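Local coordinates for protein glutamate--cysteine ligase GshA (Methylobacillus flagellatus KT, PDB 3K1T) that probably acts as a ligase that joins glutamate to cysteine, the reaction that opens glutathione synthesis, at residues F44-D49 / T62-G67; P78-A83 / F352-F357; I346-H351 / V407-A412. One frame throughout, in Å; residues are numbered along the deposited sequence. Where two conformers were deposited one is given.

Interaction 1: F44-D49 / T62-G67; sequences FYASVD and TNLFPG. With SO4 (sulfate ion), chain B.
The ring of Tyr45 is covered on both faces: Pro66 CD lies over one as a CH-pi contact, 3.8 Å from the ring centroid and 17° off the normal, and Phe44 CD2 lies over the rim of the opposite face. At the ring edge a water in the plane donates to Tyr45 O and Leu64 O, bridging the two segments beyond the last strand pair. A first torsion of 62° holds the Tyr45 ring between its backbone N and carbonyl carbon, and its OH bonds to Leu176 O and Asn177 ND2. Pro66 CG rests on the backbone of Ala46, 3.7 Å from Ala46 C. Ser47 and Asn63 form an antiparallel hydrogen-bonded pair, with Ser47 N to Asn63 O at 2.9 Å and Asn63 N to Ser47 O at 2.8 Å. Their side chains share a face and, with Gly67 N, hold a sulfate, probably from the crystallisation liquor: Ser47 OG donates to O2 at 2.8 Å, and Asn63 ND2 reaches O3 at 3.0 Å in a nearly straight bond (172°). On the other face Val48 and Thr62 lie side by side. This is a beta hairpin whose second strand leaves through an Asx turn, Asn63 OD1 accepting from Phe65 N.

Interaction 2: P78-A83 / F352-F357; sequences PLCIQA and FVVGGF
Val354 faces the helix with its side chain, and the branch at CB divides the work. CG1, anti to the carbonyl carbon at chi1 -60°, meets Ala83 CB at 3.6 Å, a methyl-to-methyl contact. The other flank of the branch turns to Cys80, whose SG lies 3.8 Å from Val354 CB; this contact is provisional, since the sulfur belongs to one of two deposited conformers. Leu79 completes this face of helix 77-91. With CG anti to its backbone N (chi1 -177°), Leu79 extends toward the strand and brings CD2 to the backbone rather than to a side chain, 3.7 Å from Val354 O and 4.0 Å from Val353 O. Val354 O is also hydrogen-bonded to a bound glycerol, probably from the crystallisation liquor. At the start of the strand Ala83 CB also looks toward Phe352 CB, at a looser 4.4 Å. The axes of the short segments come within 8.2 Å, at 139° between their directions. Gln82 of the second subunit packs on Phe352 and Ala83, placing the contact beside the dimer interface. No hydrogen bond or charge pair crosses between 78-83 and 352-357, which implies that cohesion here rests on van der Waals packing of aliphatic side chains, partly against backbone carbonyls, with the small alanine allowing the branched valine a close approach.

Interaction 3: I346-H351 / V407-A412; sequences IYMMDH and VVARLA. With SO4 (sulfate ion), chain B.
Ala409 CB points from the helix at Ile346, meeting CG2 and CB of that residue at 3.6 Å each. Selenomethionine Met348 is the next residue of the strand to point at the helix. Its SE lies 3.7 Å from Ala409 O and 3.9 Å from Arg410 CG; the bend at chi3 (-64°) swings CE to 4.0 Å from Ala409 CB. Past the strand, Arg410 CD touches His351 O at 3.7 Å. Thus helix 398-421 packs across one face of the antiparallel sheet; the axes of segments 407-412 and 346-349 approach to 9.1 Å and cross at -56°. Further out, the Arg410 guanidinium is fixed by a salt bridge to Glu30, a hydrogen bond from NE to Gly406 O and a cation-pi contact with Phe33. The His351 ring stacks on Trp37, and its NE2 bonds to Glu89 of the second subunit. Tyr347 leaves the opposite side of the strand, away from the helix, where Phe69 meets its ring edge-to-face and Tyr347 OH makes a weak hydrogen bond to sulfate O2 at 2.6 Å. A leucine in place of Tyr347 would probably leave sulfate O2 without this hydroxyl and Phe69 without its aromatic partner.

Strand 340-349 is the common element, with its neighbours 45-52 and 352-361 on its two edges. Probable hydrogen bonds tie interaction 1 to interaction 3, Val48 O to Ile346 N at 2.8 Å and Ala46 O to Met348 N at 2.9 Å. Tyr347 O and Val354 N, also 2.8 Å apart, probably tie interaction 3 to interaction 2. The centres of interactions 1 and 3 lie about 9 Å apart. Those of interactions 2 and 3 are separated by about 11 Å. Interactions 1 and 2 do not touch, their nearest atoms being about 6 Å apart. Interactions 1 and 3 share the sulfate, which Arg359 also binds; it may mark an anion pocket, whereas interaction 2 borders the second subunit.

Interaction 1: F44-D49 / T62-G67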
loop_
_atom_site.group_PDB
_atom_site.type_symbol
_atom_site.label_atom_id
_atom_site.label_comp_id
_atom_site.label_asym_id
_atom_site.label_seq_id
_atom_site.Cartn_x
_atom_site.Cartn_y
_atom_site.Cartn_z
ATOM N N PHE A 44 14.524 0.562 -2.159
ATOM C CA PHE A 44 13.455 1.463 -2.601
ATOM C C PHE A 44 12.543 0.748 -3.615
ATOM O O PHE A 44 11.310 0.828 -3.537
ATOM C CB PHE A 44 14.077 2.755 -3.222
ATOM C CG PHE A 44 13.069 3.811 -3.546
ATOM C CD1 PHE A 44 12.724 4.766 -2.598
ATOM C CD2 PHE A 44 12.459 3.857 -4.794
ATOM C CE1 PHE A 44 11.765 5.717 -2.852
ATOM C CE2 PHE A 44 11.501 4.826 -5.071
ATOM C CZ PHE A 44 11.150 5.758 -4.093
ATOM N N TYR A 45 13.179 0.080 -4.597
ATOM C CA TYR A 45 12.495 -0.676 -5.620
ATOM C C TYR A 45 13.358 -1.817 -6.158
ATOM O O TYR A 45 14.575 -1.841 -5.939
ATOM C CB TYR A 45 11.923 0.216 -6.744
ATOM C CG TYR A 45 12.866 1.051 -7.592
ATOM C CD1 TYR A 45 14.267 0.982 -7.491
ATOM C CD2 TYR A 45 12.329 1.965 -8.501
ATOM C CE1 TYR A 45 15.103 1.810 -8.284
ATOM C CE2 TYR A 45 13.136 2.762 -9.304
ATOM C CZ TYR A 45 14.524 2.685 -9.210
ATOM O OH TYR A 45 15.288 3.491 -10.044
ATOM N N ALA A 46 12.718 -2.769 -6.837
ATOM C CA ALA A 46 13.412 -3.931 -7.370
ATOM C C ALA A 46 12.503 -4.734 -8.276
ATOM O O ALA A 46 11.265 -4.692 -8.149
ATOM C CB ALA A 46 13.915 -4.827 -6.211
ATOM N N SER A 47 13.113 -5.509 -9.159
ATOM C CA SER A 47 12.378 -6.516 -9.918
ATOM C C SER A 47 13.124 -7.836 -9.883
ATOM O O SER A 47 14.379 -7.863 -9.836
ATOM C CB SER A 47 12.121 -6.087 -11.362
ATOM O OG SER A 47 13.303 -5.976 -12.106
ATOM N N VAL A 48 12.365 -8.939 -9.863
ATOM C CA VAL A 48 12.966 -10.256 -9.847
ATOM C C VAL A 48 12.339 -11.109 -10.946
ATOM O O VAL A 48 11.104 -11.212 -11.013
ATOM C CB VAL A 48 12.795 -10.954 -8.458
ATOM C CG1 VAL A 48 13.287 -12.413 -8.508
ATOM C CG2 VAL A 48 13.537 -10.172 -7.366
ATOM N N ASP A 49 13.192 -11.663 -11.804
ATOM C CA ASP A 49 12.810 -12.602 -12.855
ATOM C C ASP A 49 12.749 -14.006 -12.253
ATOM O O ASP A 49 13.728 -14.448 -11.623
ATOM C CB ASP A 49 13.855 -12.674 -13.966
ATOM C CG ASP A 49 13.989 -11.383 -14.787
ATOM O OD1 ASP A 49 13.329 -10.374 -14.482
ATOM O OD2 ASP A 49 14.778 -11.395 -15.780
ATOM N N THR A 62 17.936 -10.556 -10.276
ATOM C CA THR A 62 17.439 -9.517 -9.371
ATOM C C THR A 62 17.988 -8.191 -9.883
ATOM O O THR A 62 19.224 -8.056 -10.107
ATOM C CB THR A 62 17.892 -9.744 -7.947
ATOM O OG1 THR A 62 17.408 -11.029 -7.510
ATOM C CG2 THR A 62 17.320 -8.662 -6.983
ATOM N N ASN A 63 17.093 -7.238 -10.107
ATOM C CA ASN A 63 17.487 -5.933 -10.626
ATOM C C ASN A 63 17.077 -4.845 -9.620
ATOM O O ASN A 63 15.907 -4.644 -9.352
ATOM C CB ASN A 63 16.827 -5.755 -11.984
ATOM C CG ASN A 63 17.266 -4.455 -12.722
ATOM O OD1 ASN A 63 18.097 -3.679 -12.240
ATOM N ND2 ASN A 63 16.673 -4.236 -13.890
ATOM N N LEU A 64 18.047 -4.123 -9.088
ATOM C CA LEU A 64 17.760 -3.002 -8.165
ATOM C C LEU A 64 17.523 -1.666 -8.868
ATOM O O LEU A 64 17.353 -0.627 -8.199
ATOM C CB LEU A 64 18.901 -2.866 -7.158
ATOM C CG LEU A 64 19.129 -4.059 -6.246
ATOM C CD1 LEU A 64 20.329 -3.790 -5.341
ATOM C CD2 LEU A 64 17.873 -4.385 -5.455
ATOM N N PHE A 65 17.471 -1.711 -10.197
ATOM C CA PHE A 65 17.202 -0.557 -11.063
ATOM C C PHE A 65 16.175 -0.909 -12.154
ATOM O O PHE A 65 16.461 -0.851 -13.358
ATOM C CB PHE A 65 18.527 -0.066 -11.695
ATOM C CG PHE A 65 19.698 -0.132 -10.763
ATOM C CD1 PHE A 65 20.415 -1.330 -10.616
ATOM C CD2 PHE A 65 20.098 0.991 -10.038
ATOM C CE1 PHE A 65 21.506 -1.411 -9.766
ATOM C CE2 PHE A 65 21.190 0.929 -9.171
ATOM C CZ PHE A 65 21.886 -0.277 -9.016
ATOM N N PRO A 66 14.953 -1.298 -11.745
ATOM C CA PRO A 66 14.001 -1.833 -12.724
ATOM C C PRO A 66 13.639 -0.824 -13.798
ATOM O O PRO A 66 13.438 0.356 -13.491
ATOM C CB PRO A 66 12.766 -2.234 -11.872
ATOM C CG PRO A 66 13.033 -1.778 -10.502
ATOM C CD PRO A 66 14.437 -1.337 -10.360
ATOM N N GLY A 67 13.533 -1.296 -15.030
ATOM C CA GLY A 67 13.320 -0.428 -16.173
ATOM C C GLY A 67 12.095 -0.700 -17.017
ATOM O O GLY A 67 12.053 -0.314 -18.175
HETATM S S SO4 B . 13.566 -5.085 -15.565
HETATM O O1 SO4 B . 12.749 -5.623 -16.628
HETATM O O2 SO4 B . 12.566 -4.905 -14.561
HETATM O O3 SO4 B . 14.566 -6.026 -15.112
HETATM O O4 SO4 B . 14.184 -3.801 -15.969
HETATM O O HOH W 1 16.874 -0.430 -5.565
#

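Interaction 2: P78-A83 / F352-F357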
loop_
_atom_site.group_PDB
_atom_site.type_symbol
_atom_site.label_atom_id
_atom_site.label_comp_id
_atom_site.label_asym_id
_atom_site.label_seq_id
_atom_site.Cartn_x
_atom_site.Cartn_y
_atom_site.Cartn_z
ATOM N N PRO A 78 -2.736 2.711 -7.978
ATOM C CA PRO A 78 -2.878 3.104 -6.566
ATOM C C PRO A 78 -2.046 2.252 -5.590
ATOM O O PRO A 78 -1.474 2.774 -4.612
ATOM C CB PRO A 78 -4.395 2.980 -6.316
ATOM C CG PRO A 78 -4.987 3.174 -7.687
ATOM C CD PRO A 78 -4.048 2.533 -8.636
ATOM N N LEU A 79 -1.922 0.971 -5.883
ATOM C CA LEU A 79 -1.099 0.080 -5.060
ATOM C C LEU A 79 0.386 0.465 -5.175
ATOM O O LEU A 79 1.120 0.499 -4.187
ATOM C CB LEU A 79 -1.304 -1.358 -5.506
ATOM C CG LEU A 79 -0.587 -2.459 -4.720
ATOM C CD1 LEU A 79 -1.341 -2.605 -3.431
ATOM C CD2 LEU A 79 -0.634 -3.805 -5.487
ATOM N N CYS A 80 0.830 0.779 -6.388
ATOM C CA CYS A 80 2.207 1.260 -6.597
ATOM C C CYS A 80 2.495 2.550 -5.910
ATOM O O CYS A 80 3.579 2.737 -5.311
ATOM C CB CYS A 80 2.516 1.493 -8.079
ATOM S SG CYS A 80 2.657 0.060 -9.020
ATOM N N ILE A 81 1.573 3.486 -6.008
ATOM C CA ILE A 81 1.712 4.791 -5.377
ATOM C C ILE A 81 1.848 4.651 -3.854
ATOM O O ILE A 81 2.729 5.283 -3.214
ATOM C CB ILE A 81 0.561 5.763 -5.767
ATOM C CG1 ILE A 81 0.617 6.035 -7.272
ATOM C CG2 ILE A 81 0.569 7.065 -4.872
ATOM C CD1 ILE A 81 -0.675 6.650 -7.880
ATOM N N GLN A 82 0.986 3.815 -3.262
ATOM C CA GLN A 82 1.026 3.622 -1.829
ATOM C C GLN A 82 2.366 3.001 -1.391
ATOM O O GLN A 82 2.998 3.450 -0.423
ATOM C CB GLN A 82 -0.149 2.739 -1.389
ATOM C CG GLN A 82 -0.300 2.625 0.113
ATOM C CD GLN A 82 -1.484 1.734 0.466
ATOM O OE1 GLN A 82 -2.618 2.202 0.548
ATOM N NE2 GLN A 82 -1.219 0.483 0.670
ATOM N N ALA A 83 2.825 1.992 -2.137
ATOM C CA ALA A 83 4.093 1.351 -1.813
ATOM C C ALA A 83 5.255 2.341 -1.986
ATOM O O ALA A 83 6.202 2.342 -1.226
ATOM C CB ALA A 83 4.287 0.090 -2.697
ATOM N N PHE A 352 7.036 -4.622 -0.614
ATOM C CA PHE A 352 5.692 -4.980 -1.083
ATOM C C PHE A 352 5.707 -5.328 -2.560
ATOM O O PHE A 352 6.302 -4.606 -3.384
ATOM C CB PHE A 352 4.715 -3.834 -0.827
ATOM C CG PHE A 352 4.503 -3.571 0.625
ATOM C CD1 PHE A 352 3.887 -4.545 1.426
ATOM C CD2 PHE A 352 4.951 -2.439 1.203
ATOM C CE1 PHE A 352 3.695 -4.319 2.788
ATOM C CE2 PHE A 352 4.795 -2.226 2.588
ATOM C CZ PHE A 352 4.183 -3.182 3.366
ATOM N N VAL A 353 5.035 -6.421 -2.902
ATOM C CA VAL A 353 4.845 -6.771 -4.307
ATOM C C VAL A 353 3.762 -5.888 -4.924
ATOM O O VAL A 353 2.627 -5.847 -4.429
ATOM C CB VAL A 353 4.480 -8.252 -4.470
ATOM C CG1 VAL A 353 4.229 -8.576 -5.946
ATOM C CG2 VAL A 353 5.561 -9.177 -3.800
ATOM N N VAL A 354 4.094 -5.173 -6.000
ATOM C CA VAL A 354 3.151 -4.243 -6.622
ATOM C C VAL A 354 2.551 -4.720 -7.944
ATOM O O VAL A 354 1.532 -4.178 -8.407
ATOM C CB VAL A 354 3.746 -2.822 -6.774
ATOM C CG1 VAL A 354 4.098 -2.291 -5.379
ATOM C CG2 VAL A 354 4.958 -2.786 -7.770
ATOM N N GLY A 355 3.126 -5.776 -8.511
ATOM C CA GLY A 355 2.665 -6.292 -9.798
ATOM C C GLY A 355 3.825 -6.870 -10.578
ATOM O O GLY A 355 4.783 -7.368 -10.000
ATOM N N GLY A 356 3.737 -6.777 -11.899
ATOM C CA GLY A 356 4.767 -7.272 -12.794
ATOM C C GLY A 356 4.243 -7.583 -14.172
ATOM O O GLY A 356 3.147 -7.121 -14.550
ATOM N N PHE A 357 5.026 -8.343 -14.935
ATOM C CA PHE A 357 4.671 -8.670 -16.282
ATOM C C PHE A 357 5.401 -9.914 -16.733
ATOM O O PHE A 357 6.393 -10.282 -16.146
ATOM C CB PHE A 357 4.939 -7.477 -17.236
ATOM C CG PHE A 357 6.372 -7.039 -17.291
ATOM C CD1 PHE A 357 6.847 -6.058 -16.416
ATOM C CD2 PHE A 357 7.231 -7.563 -18.230
ATOM C CE1 PHE A 357 8.151 -5.627 -16.476
ATOM C CE2 PHE A 357 8.573 -7.156 -18.311
ATOM C CZ PHE A 357 9.043 -6.186 -17.412
#

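Interaction 3: I346-H351 / V407-A412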
loop_
_atom_site.group_PDB
_atom_site.type_symbol
_atom_site.label_atom_id
_atom_site.label_comp_id
_atom_site.label_asym_id
_atom_site.label_seq_id
_atom_site.Cartn_x
_atom_site.Cartn_y
_atom_site.Cartn_z
ATOM N N ILE A 346 8.587 -9.946 -11.374
ATOM C CA ILE A 346 7.826 -9.472 -10.244
ATOM C C ILE A 346 8.432 -8.142 -9.758
ATOM O O ILE A 346 9.640 -8.075 -9.488
ATOM C CB ILE A 346 7.860 -10.499 -9.065
ATOM C CG1 ILE A 346 7.489 -11.931 -9.516
ATOM C CG2 ILE A 346 6.983 -9.976 -7.869
ATOM C CD1 ILE A 346 6.296 -12.048 -10.263
ATOM N N TYR A 347 7.600 -7.108 -9.658
ATOM C CA TYR A 347 7.999 -5.760 -9.199
ATOM C C TYR A 347 7.641 -5.528 -7.721
ATOM O O TYR A 347 6.517 -5.855 -7.265
ATOM C CB TYR A 347 7.319 -4.686 -10.073
ATOM C CG TYR A 347 8.123 -4.316 -11.282
ATOM C CD1 TYR A 347 8.588 -5.305 -12.171
ATOM C CD2 TYR A 347 8.470 -2.997 -11.532
ATOM C CE1 TYR A 347 9.368 -4.970 -13.260
ATOM C CE2 TYR A 347 9.232 -2.645 -12.639
ATOM C CZ TYR A 347 9.699 -3.638 -13.485
ATOM O OH TYR A 347 10.504 -3.300 -14.541
HETATM N N MSE A 348 8.584 -4.934 -6.997
HETATM C CA MSE A 348 8.446 -4.564 -5.613
HETATM C C MSE A 348 8.875 -3.133 -5.391
HETATM O O MSE A 348 9.787 -2.651 -6.065
HETATM C CB MSE A 348 9.249 -5.503 -4.719
HETATM C CG MSE A 348 8.573 -6.910 -4.649
HETATM SE SE MSE A 348 9.850 -8.354 -4.372
HETATM C CE MSE A 348 10.817 -8.159 -6.043
HETATM N N MSE A 349 8.186 -2.458 -4.478
HETATM C CA MSE A 349 8.631 -1.183 -3.914
HETATM C C MSE A 349 8.600 -1.311 -2.401
HETATM O O MSE A 349 7.661 -1.906 -1.832
HETATM C CB MSE A 349 7.765 -0.029 -4.442
HETATM C CG MSE A 349 7.805 0.027 -5.951
HETATM SE SE MSE A 349 6.982 1.686 -6.652
HETATM C CE MSE A 349 8.564 2.767 -6.401
ATOM N N ASP A 350 9.655 -0.853 -1.741
ATOM C CA ASP A 350 9.911 -1.252 -0.345
ATOM C C ASP A 350 9.806 -2.791 -0.333
ATOM O O ASP A 350 10.262 -3.443 -1.297
ATOM C CB ASP A 350 8.968 -0.554 0.662
ATOM C CG ASP A 350 9.359 -0.830 2.120
ATOM O OD1 ASP A 350 10.506 -0.609 2.453
ATOM O OD2 ASP A 350 8.547 -1.299 2.913
ATOM N N HIS A 351 9.189 -3.408 0.678
ATOM C CA HIS A 351 9.118 -4.889 0.667
ATOM C C HIS A 351 7.756 -5.412 0.179
ATOM O O HIS A 351 7.365 -6.529 0.524
ATOM C CB HIS A 351 9.483 -5.467 2.036
ATOM C CG HIS A 351 8.668 -4.928 3.188
ATOM N ND1 HIS A 351 9.209 -4.103 4.161
ATOM C CD2 HIS A 351 7.364 -5.107 3.523
ATOM C CE1 HIS A 351 8.268 -3.815 5.051
ATOM N NE2 HIS A 351 7.145 -4.416 4.694
ATOM N N VAL A 407 6.166 -14.731 -3.110
ATOM C CA VAL A 407 7.010 -15.249 -2.027
ATOM C C VAL A 407 8.491 -15.432 -2.494
ATOM O O VAL A 407 9.440 -14.934 -1.862
ATOM C CB VAL A 407 6.449 -16.561 -1.452
ATOM C CG1 VAL A 407 7.502 -17.257 -0.557
ATOM C CG2 VAL A 407 5.130 -16.321 -0.687
ATOM N N VAL A 408 8.686 -16.092 -3.632
ATOM C CA VAL A 408 10.034 -16.349 -4.115
ATOM C C VAL A 408 10.699 -15.022 -4.512
ATOM O O VAL A 408 11.881 -14.807 -4.239
ATOM C CB VAL A 408 10.041 -17.358 -5.274
ATOM C CG1 VAL A 408 11.489 -17.603 -5.786
ATOM C CG2 VAL A 408 9.348 -18.708 -4.794
ATOM N N ALA A 409 9.927 -14.105 -5.076
ATOM C CA ALA A 409 10.478 -12.763 -5.389
ATOM C C ALA A 409 10.927 -11.997 -4.165
ATOM O O ALA A 409 11.997 -11.371 -4.178
ATOM C CB ALA A 409 9.475 -11.922 -6.191
ATOM N N ARG A 410 10.165 -12.092 -3.082
ATOM C CA ARG A 410 10.557 -11.487 -1.817
ATOM C C ARG A 410 11.776 -12.178 -1.139
ATOM O O ARG A 410 12.555 -11.518 -0.469
ATOM C CB ARG A 410 9.365 -11.368 -0.872
ATOM C CG ARG A 410 8.373 -10.234 -1.299
ATOM C CD ARG A 410 7.228 -10.154 -0.321
ATOM N NE ARG A 410 6.345 -11.319 -0.435
ATOM C CZ ARG A 410 5.556 -11.774 0.556
ATOM N NH1 ARG A 410 5.454 -11.147 1.733
ATOM N NH2 ARG A 410 4.785 -12.811 0.351
ATOM N N LEU A 411 11.939 -13.480 -1.304
ATOM C CA LEU A 411 13.174 -14.159 -0.847
ATOM C C LEU A 411 14.382 -13.618 -1.591
ATOM O O LEU A 411 15.423 -13.347 -0.981
ATOM C CB LEU A 411 13.081 -15.682 -1.023
ATOM C CG LEU A 411 11.996 -16.419 -0.229
ATOM C CD1 LEU A 411 11.977 -17.933 -0.681
ATOM C CD2 LEU A 411 12.278 -16.304 1.264
ATOM N N ALA A 412 14.249 -13.464 -2.906
ATOM C CA ALA A 412 15.344 -12.890 -3.724
ATOM C C ALA A 412 15.613 -11.416 -3.332
ATOM O O ALA A 412 16.756 -10.975 -3.281
ATOM C CB ALA A 412 15.017 -13.013 -5.221
HETATM S S SO4 B . 13.566 -5.085 -15.565
HETATM O O1 SO4 B . 12.749 -5.623 -16.628
HETATM O O2 SO4 B . 12.566 -4.905 -14.561
HETATM O O3 SO4 B . 14.566 -6.026 -15.112
HETATM O O4 SO4 B . 14.184 -3.801 -15.969
HETATM O O HOH W 2 5.593 -7.891 1.689
#